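Local coordinates for hypothetical protein (Neisseria meningitidis Z2491, PDB 2F46) that is a putative phosphatase of a nonclassical, eukaryotic-like type, probably hydrolysing phosphate esters, at residues C115-G120 against E149-A154. Numbering follows the deposited sequence. Where two conformers were deposited one is given.
Sequences CSLLWG and ERLDNA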
loop_
_atom_site.group_PDB
_atom_site.type_symbol
_atom_site.label_atom_id
_atom_site.label_comp_id
_atom_site.label_asym_id
_atom_site.label_seq_id
_atom_site.Cartn_x
_atom_site.Cartn_y
_atom_site.Cartn_z
ATOM N N CYS A 115 -1.385 -1.912 3.352
ATOM C CA CYS A 115 -1.428 -0.605 2.698
ATOM C C CYS A 115 -2.773 0.076 2.992
ATOM O O CYS A 115 -2.864 1.243 3.412
ATOM C CB CYS A 115 -1.185 -0.744 1.196
ATOM S SG CYS A 115 0.176 -1.907 0.754
ATOM N N SER A 116 -3.830 -0.719 2.809
ATOM C CA SER A 116 -5.174 -0.200 2.972
ATOM C C SER A 116 -5.429 0.199 4.421
ATOM O O SER A 116 -6.136 1.172 4.707
ATOM C CB SER A 116 -6.193 -1.213 2.464
ATOM O OG SER A 116 -5.992 -1.524 1.100
ATOM N N LEU A 117 -4.856 -0.535 5.362
ATOM C CA LEU A 117 -4.977 -0.156 6.771
ATOM C C LEU A 117 -4.179 1.100 7.114
ATOM O O LEU A 117 -4.650 1.966 7.881
ATOM C CB LEU A 117 -4.520 -1.278 7.664
ATOM C CG LEU A 117 -5.466 -2.441 7.819
ATOM C CD1 LEU A 117 -4.803 -3.557 8.548
ATOM C CD2 LEU A 117 -6.696 -2.044 8.585
ATOM N N LEU A 118 -2.967 1.226 6.614
ATOM C CA LEU A 118 -2.191 2.425 6.880
ATOM C C LEU A 118 -2.940 3.660 6.363
ATOM O O LEU A 118 -3.008 4.694 7.058
ATOM C CB LEU A 118 -0.796 2.309 6.259
ATOM C CG LEU A 118 0.091 1.265 6.952
ATOM C CD1 LEU A 118 1.277 0.956 6.067
ATOM C CD2 LEU A 118 0.567 1.739 8.330
ATOM N N TRP A 119 -3.491 3.556 5.153
ATOM C CA TRP A 119 -4.336 4.598 4.548
ATOM C C TRP A 119 -5.555 4.812 5.414
ATOM O O TRP A 119 -5.873 5.939 5.836
ATOM C CB TRP A 119 -4.740 4.186 3.137
ATOM C CG TRP A 119 -5.677 5.076 2.463
ATOM C CD1 TRP A 119 -5.363 6.168 1.716
ATOM C CD2 TRP A 119 -7.082 4.931 2.409
ATOM N NE1 TRP A 119 -6.525 6.758 1.252
ATOM C CE2 TRP A 119 -7.592 6.009 1.661
ATOM C CE3 TRP A 119 -7.973 4.000 2.960
ATOM C CZ2 TRP A 119 -8.940 6.170 1.415
ATOM C CZ3 TRP A 119 -9.324 4.153 2.698
ATOM C CH2 TRP A 119 -9.792 5.248 1.969
ATOM N N GLY A 120 -6.219 3.725 5.764
ATOM C CA GLY A 120 -7.526 3.802 6.438
ATOM C C GLY A 120 -7.462 4.338 7.850
ATOM O O GLY A 120 -8.351 5.065 8.265
ATOM N N GLU A 149 -13.277 -2.672 14.150
ATOM C CA GLU A 149 -13.127 -2.153 15.518
ATOM C C GLU A 149 -11.890 -1.272 15.675
ATOM O O GLU A 149 -11.953 -0.196 16.291
ATOM C CB GLU A 149 -13.084 -3.303 16.512
ATOM C CG GLU A 149 -14.406 -4.020 16.647
ATOM C CD GLU A 149 -14.309 -5.342 17.399
ATOM O OE1 GLU A 149 -13.318 -5.563 18.144
ATOM O OE2 GLU A 149 -15.241 -6.166 17.242
ATOM N N ARG A 150 -10.757 -1.707 15.109
ATOM C CA ARG A 150 -9.534 -0.911 15.178
ATOM C C ARG A 150 -9.687 0.366 14.393
ATOM O O ARG A 150 -9.168 1.425 14.775
ATOM C CB ARG A 150 -8.335 -1.718 14.652
ATOM C CG ARG A 150 -7.946 -2.835 15.578
ATOM C CD ARG A 150 -6.823 -3.663 14.981
ATOM N NE ARG A 150 -5.583 -2.904 14.846
ATOM C CZ ARG A 150 -4.529 -3.330 14.146
ATOM N NH1 ARG A 150 -4.571 -4.499 13.531
ATOM N NH2 ARG A 150 -3.434 -2.570 14.077
ATOM N N LEU A 151 -10.387 0.295 13.263
ATOM C CA LEU A 151 -10.584 1.510 12.493
ATOM C C LEU A 151 -11.394 2.533 13.301
ATOM O O LEU A 151 -11.074 3.732 13.329
ATOM C CB LEU A 151 -11.235 1.206 11.156
ATOM C CG LEU A 151 -10.299 0.528 10.138
ATOM C CD1 LEU A 151 -11.092 -0.051 9.013
ATOM C CD2 LEU A 151 -9.257 1.494 9.593
ATOM N N ASP A 152 -12.426 2.040 13.950
ATOM C CA ASP A 152 -13.292 2.912 14.732
ATOM C C ASP A 152 -12.471 3.596 15.810
ATOM O O ASP A 152 -12.571 4.814 15.988
ATOM C CB ASP A 152 -14.427 2.120 15.331
ATOM C CG ASP A 152 -15.421 3.007 16.072
ATOM O OD1 ASP A 152 -15.897 4.000 15.473
ATOM O OD2 ASP A 152 -15.701 2.703 17.249
ATOM N N ASN A 153 -11.628 2.837 16.502
ATOM C CA ASN A 153 -10.783 3.392 17.571
ATOM C C ASN A 153 -9.727 4.396 17.139
ATOM O O ASN A 153 -9.158 5.108 17.983
ATOM C CB ASN A 153 -10.165 2.260 18.380
ATOM C CG ASN A 153 -11.212 1.399 19.033
ATOM O OD1 ASN A 153 -12.359 1.804 19.133
ATOM N ND2 ASN A 153 -10.833 0.197 19.466
ATOM N N ALA A 154 -9.479 4.493 15.838
ATOM C CA ALA A 154 -8.568 5.522 15.321
ATOM C C ALA A 154 -9.281 6.858 15.073
ATOM O O ALA A 154 -8.616 7.860 14.778
ATOM C CB ALA A 154 -7.887 5.037 14.045
#
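Leu151 places one methyl on the backbone of Gly120. Its CD2 is 3.8 Å from Gly120 C and 3.9 Å from Gly120 O, and sits over the face of the Gly120 carbonyl, almost straight above the carbon. Gly120 has no side chain between the two helices, and the CA atoms of Gly120 and Leu151 are 7.2 Å apart. Leu151 leaves its own helix at an angle to helix 113-125. CG is anti to its own carbonyl carbon, beside the backbone N (chi1 -73°), and the branch end then comes nearer to the glycine. The same CD2 also faces Leu117, whose own CD2 lies 4.5 Å away.

The close part is small: a methyl over a backbone carbonyl, flanked by a looser methyl-methyl contact. All three touching residues are buried. Phe121 of helix 113-125, with Val130 and Ile134 of helix 130-139, also packs on Leu151. Phe147 lies against Leu117. The other side of helix 148-153 is different. Glu149, Asp152 and Asn153 are exposed and make no contact with 115-120. Arg150 sets out toward the other helix without touching 115-120; its NH1 is hydrogen-bonded to Ala83 O.

The contact joins the C-terminal helix to helix 113-125, which follows strand 105-108. The turn between that strand and helix is consistent with the phosphate-binding loop of this clan; the contact lies further along the helix. The segments bury 142 Å² between them. With no polar bond joining them, the contact rests on dispersion and burial of the leucines, with little directional restraint from either segment.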